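Local coordinates for protein inorganic polyphosphate/ATP-glucomannokinase (Arthrobacter sp., PDB 1WOQ) that catalyses phosphoryl transfer from inorganic polyphosphate or ATP to glucose and probably mannose, as a ROK-family sugar kinase, at residues D196-S199 with V200-Q203; K226-D229 with E230-P233. One frame throughout, in Å; residues are numbered along the deposited sequence.

Contact 1: D196-S199 with V200-Q203; sequences DEYS and VLLQ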
loop_
_atom_site.group_PDB
_atom_site.type_symbol
_atom_site.label_atom_id
_atom_site.label_comp_id
_atom_site.label_asym_id
_atom_site.label_seq_id
_atom_site.Cartn_x
_atom_site.Cartn_y
_atom_site.Cartn_z
ATOM N N ASP A 196 -2.641 -10.727 -22.238
ATOM C CA ASP A 196 -3.959 -11.309 -22.478
ATOM C C ASP A 196 -4.230 -12.498 -21.566
ATOM O O ASP A 196 -5.347 -12.666 -21.072
ATOM C CB ASP A 196 -4.111 -11.741 -23.940
ATOM C CG ASP A 196 -4.092 -10.569 -24.898
ATOM O OD1 ASP A 196 -4.639 -9.502 -24.546
ATOM O OD2 ASP A 196 -3.542 -10.718 -26.010
ATOM N N GLU A 197 -3.217 -13.330 -21.343
ATOM C CA GLU A 197 -3.392 -14.482 -20.471
ATOM C C GLU A 197 -3.593 -13.979 -19.045
ATOM O O GLU A 197 -4.371 -14.548 -18.275
ATOM C CB GLU A 197 -2.173 -15.402 -20.554
ATOM C CG GLU A 197 -1.975 -16.005 -21.945
ATOM C CD GLU A 197 -0.749 -16.894 -22.035
ATOM O OE1 GLU A 197 0.339 -16.442 -21.631
ATOM O OE2 GLU A 197 -0.875 -18.040 -22.518
ATOM N N TYR A 198 -2.894 -12.901 -18.703
ATOM C CA TYR A 198 -3.009 -12.300 -17.376
ATOM C C TYR A 198 -4.420 -11.740 -17.223
ATOM O O TYR A 198 -4.994 -11.768 -16.135
ATOM C CB TYR A 198 -1.976 -11.177 -17.214
ATOM C CG TYR A 198 -1.863 -10.611 -15.811
ATOM C CD1 TYR A 198 -1.705 -11.453 -14.707
ATOM C CD2 TYR A 198 -1.876 -9.234 -15.590
ATOM C CE1 TYR A 198 -1.564 -10.934 -13.415
ATOM C CE2 TYR A 198 -1.732 -8.703 -14.304
ATOM C CZ TYR A 198 -1.577 -9.557 -13.224
ATOM O OH TYR A 198 -1.435 -9.038 -11.955
ATOM N N SER A 199 -4.980 -11.238 -18.323
ATOM C CA SER A 199 -6.332 -10.683 -18.308
ATOM C C SER A 199 -7.354 -11.747 -17.926
ATOM O O SER A 199 -8.369 -11.441 -17.303
ATOM C CB SER A 199 -6.692 -10.094 -19.676
ATOM O OG SER A 199 -5.922 -8.940 -19.952
ATOM N N VAL A 200 -7.093 -12.995 -18.310
ATOM C CA VAL A 200 -7.998 -14.091 -17.976
ATOM C C VAL A 200 -8.018 -14.261 -16.457
ATOM O O VAL A 200 -9.080 -14.384 -15.843
ATOM C CB VAL A 200 -7.544 -15.421 -18.625
ATOM C CG1 VAL A 200 -8.371 -16.578 -18.086
ATOM C CG2 VAL A 200 -7.695 -15.337 -20.139
ATOM N N LEU A 201 -6.830 -14.272 -15.860
ATOM C CA LEU A 201 -6.704 -14.412 -14.415
ATOM C C LEU A 201 -7.374 -13.249 -13.687
ATOM O O LEU A 201 -8.042 -13.445 -12.669
ATOM C CB LEU A 201 -5.227 -14.476 -14.018
ATOM C CG LEU A 201 -4.524 -15.819 -14.225
ATOM C CD1 LEU A 201 -3.030 -15.649 -14.018
ATOM C CD2 LEU A 201 -5.081 -16.841 -13.242
ATOM N N LEU A 202 -7.199 -12.036 -14.203
ATOM C CA LEU A 202 -7.796 -10.869 -13.569
ATOM C C LEU A 202 -9.312 -10.860 -13.737
ATOM O O LEU A 202 -10.028 -10.416 -12.844
ATOM C CB LEU A 202 -7.193 -9.577 -14.132
ATOM C CG LEU A 202 -5.695 -9.392 -13.871
ATOM C CD1 LEU A 202 -5.261 -8.033 -14.392
ATOM C CD2 LEU A 202 -5.402 -9.498 -12.377
ATOM N N GLN A 203 -9.797 -11.344 -14.881
ATOM C CA GLN A 203 -11.241 -11.405 -15.120
ATOM C C GLN A 203 -11.847 -12.291 -14.039
ATOM O O GLN A 203 -12.885 -11.969 -13.461
ATOM C CB GLN A 203 -11.531 -12.010 -16.498
ATOM C CG GLN A 203 -13.011 -12.322 -16.779
ATOM C CD GLN A 203 -13.897 -11.089 -16.767
ATOM O OE1 GLN A 203 -13.486 -10.012 -17.192
ATOM N NE2 GLN A 203 -15.129 -11.248 -16.295
#
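With its CG trans to the backbone N (chi1 -172°), Tyr198 swings its ring along the flank of the helix, and Leu202, whose CG stands anti to its carbonyl carbon and beside its own N, lays its isobutyl group on that ring. The motif is an i to i+4 aromatic-aliphatic pair within helix 195-213. Leu202 CG sits over the ring centre as a CH-pi contact, 4.1 Å from the centroid and 12° off the normal; its CD1 reaches Tyr198 CE2 at 3.6 Å, while CD2 lies near CZ. A branched leucine suits this place because it spreads two methyls over a flat face, and a tyrosine because its hydroxyl is hydrogen-bonded to Ala183 O, which holds the far end of the buried ring.

In the backbone, Leu202 N makes the i to i+4 helix bond to Tyr198 O at 2.9 Å. Ser199 is small enough for a buried position, and its OG is satisfied there by hydrogen bonds with Trp195 O and Asn234 ND2. One turn on from Ser199, Gln203 N donates to Ser199 O at 2.8 Å, its hydrogen bond bent to 149°.

Contact 2: K226-D229 with E230-P233; sequences KRAD and EYLP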
loop_
_atom_site.group_PDB
_atom_site.type_symbol
_atom_site.label_atom_id
_atom_site.label_comp_id
_atom_site.label_asym_id
_atom_site.label_seq_id
_atom_site.Cartn_x
_atom_site.Cartn_y
_atom_site.Cartn_z
ATOM N N LYS A 226 0.335 0.784 -14.110
ATOM C CA LYS A 226 0.748 1.746 -15.124
ATOM C C LYS A 226 0.572 1.126 -16.507
ATOM O O LYS A 226 0.637 1.819 -17.521
ATOM C CB LYS A 226 2.211 2.148 -14.921
ATOM C CG LYS A 226 2.586 3.480 -15.561
ATOM C CD LYS A 226 2.295 4.666 -14.635
ATOM C CE LYS A 226 0.819 4.785 -14.273
ATOM N NZ LYS A 226 0.578 5.832 -13.236
ATOM N N ARG A 227 0.350 -0.186 -16.538
ATOM C CA ARG A 227 0.146 -0.906 -17.791
ATOM C C ARG A 227 -1.301 -1.380 -17.875
ATOM O O ARG A 227 -1.620 -2.302 -18.624
ATOM C CB ARG A 227 1.082 -2.116 -17.877
ATOM C CG ARG A 227 2.554 -1.777 -17.688
ATOM C CD ARG A 227 3.059 -0.770 -18.717
ATOM N NE ARG A 227 3.124 -1.327 -20.066
ATOM C CZ ARG A 227 2.122 -1.322 -20.939
ATOM N NH1 ARG A 227 0.954 -0.781 -20.618
ATOM N NH2 ARG A 227 2.287 -1.865 -22.139
ATOM N N ALA A 228 -2.170 -0.737 -17.101
ATOM C CA ALA A 228 -3.585 -1.085 -17.065
ATOM C C ALA A 228 -4.246 -1.132 -18.440
ATOM O O ALA A 228 -5.161 -1.921 -18.668
ATOM C CB ALA A 228 -4.332 -0.109 -16.165
ATOM N N ASP A 229 -3.792 -0.286 -19.358
ATOM C CA ASP A 229 -4.377 -0.258 -20.694
ATOM C C ASP A 229 -4.156 -1.569 -21.445
ATOM O O ASP A 229 -4.811 -1.834 -22.454
ATOM C CB ASP A 229 -3.805 0.914 -21.496
ATOM C CG ASP A 229 -2.297 0.870 -21.599
ATOM O OD1 ASP A 229 -1.628 0.838 -20.543
ATOM O OD2 ASP A 229 -1.782 0.872 -22.737
ATOM N N GLU A 230 -3.243 -2.392 -20.939
ATOM C CA GLU A 230 -2.933 -3.678 -21.559
ATOM C C GLU A 230 -3.855 -4.814 -21.117
ATOM O O GLU A 230 -3.870 -5.878 -21.740
ATOM C CB GLU A 230 -1.488 -4.082 -21.252
ATOM C CG GLU A 230 -0.428 -3.254 -21.953
ATOM C CD GLU A 230 -0.546 -3.320 -23.464
ATOM O OE1 GLU A 230 -0.761 -4.427 -23.996
ATOM O OE2 GLU A 230 -0.416 -2.265 -24.118
ATOM N N TYR A 231 -4.619 -4.605 -20.048
ATOM C CA TYR A 231 -5.501 -5.664 -19.570
ATOM C C TYR A 231 -6.907 -5.254 -19.141
ATOM O O TYR A 231 -7.849 -6.031 -19.303
ATOM C CB TYR A 231 -4.810 -6.441 -18.441
ATOM C CG TYR A 231 -4.225 -5.592 -17.332
ATOM C CD1 TYR A 231 -5.019 -5.127 -16.281
ATOM C CD2 TYR A 231 -2.866 -5.278 -17.318
ATOM C CE1 TYR A 231 -4.469 -4.372 -15.240
ATOM C CE2 TYR A 231 -2.308 -4.524 -16.284
ATOM C CZ TYR A 231 -3.114 -4.075 -15.249
ATOM O OH TYR A 231 -2.564 -3.323 -14.232
ATOM N N LEU A 232 -7.068 -4.051 -18.600
ATOM C CA LEU A 232 -8.399 -3.622 -18.178
ATOM C C LEU A 232 -9.390 -3.613 -19.345
ATOM O O LEU A 232 -10.539 -4.020 -19.190
ATOM C CB LEU A 232 -8.346 -2.240 -17.520
ATOM C CG LEU A 232 -7.586 -2.154 -16.193
ATOM C CD1 LEU A 232 -7.791 -0.767 -15.595
ATOM C CD2 LEU A 232 -8.082 -3.225 -15.226
ATOM N N PRO A 233 -8.959 -3.148 -20.530
ATOM C CA PRO A 233 -9.869 -3.123 -21.680
ATOM C C PRO A 233 -10.450 -4.498 -22.037
ATOM O O PRO A 233 -11.528 -4.586 -22.621
ATOM C CB PRO A 233 -8.992 -2.560 -22.795
ATOM C CG PRO A 233 -8.090 -1.623 -22.057
ATOM C CD PRO A 233 -7.703 -2.439 -20.843
#
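Tyr231 slides its ring beneath Ala228, whose CA lies 3.5 Å above the ring plane, offset toward the rim. This CH-pi contact brings CA to 3.8 Å from the ring centroid. The ring is put there by a chi1 of 50°, which sets CG between the backbone N and the carbonyl carbon and folds the side chain back along the preceding turn; its hydroxyl is hydrogen-bonded to Ile224 O. Alanine suits the site because its small CB fits beside both neighbours, meeting Leu232 CD1 at 3.6 Å and lying near Tyr231 CZ.

The backbone is equally compact. Ala228 O accepts from two amides, Leu232 N at 2.9 Å and nearly on the carbonyl axis, and Tyr231 N from well above the carbonyl plane. Glu230 N closes the turn before it on Arg227 O at 2.8 Å. Pro233, which has no amide hydrogen to offer, packs its CG against Asp229 O instead.

The polar side is more open to solvent at Asp229, though Arg227 and Glu230 are partly covered by Trp195. Arg227, bent at chi2 and chi3, curls its guanidinium back so that its edge meets two acids: NH1 forms a salt bridge with Asp229 OD1 at 3.0 Å, whereas NH2 reaches Glu230 OE2 at 3.4 Å, a salt bridge whose hydrogen bond is weak. Glu230 CG packs closely on Arg227 NH2, at 3.1 Å. The shared arginine probably eases the repulsion between these neighbouring carboxylates.

With an alanine at Tyr231, the face under Ala228 CA would probably be lost and Ile224 O left without its hydroxyl partner. The whole turn lies in the loop between strands 217-221 and 241-243: Ala228 and Leu232 pack on Pro243 of the second strand, while Tyr231 rests on Ser199 and Leu202 of helix 195-213.

How the contacts relate
Followed from the N terminus, the chain builds one sheet and begins the second before it enters helix 195-213, where contact 1 joins successive turns and closes no long loop. It then runs through strand 217-221 into the loop that holds contact 2, a local turn before strand 241-243. The two contacts are in series, neither nested nor crossed, yet their centres lie 11 Å apart and they touch. Tyr231 makes the closest link: its CB packs on Ser199 OG at 3.1 Å, and its CD1 meets Leu202 CD1 at 3.5 Å. Leu202 therefore lies against two tyrosines, one from each contact, tying the helix to the loop between parallel strands 217-221 and 241-243 of the second sheet.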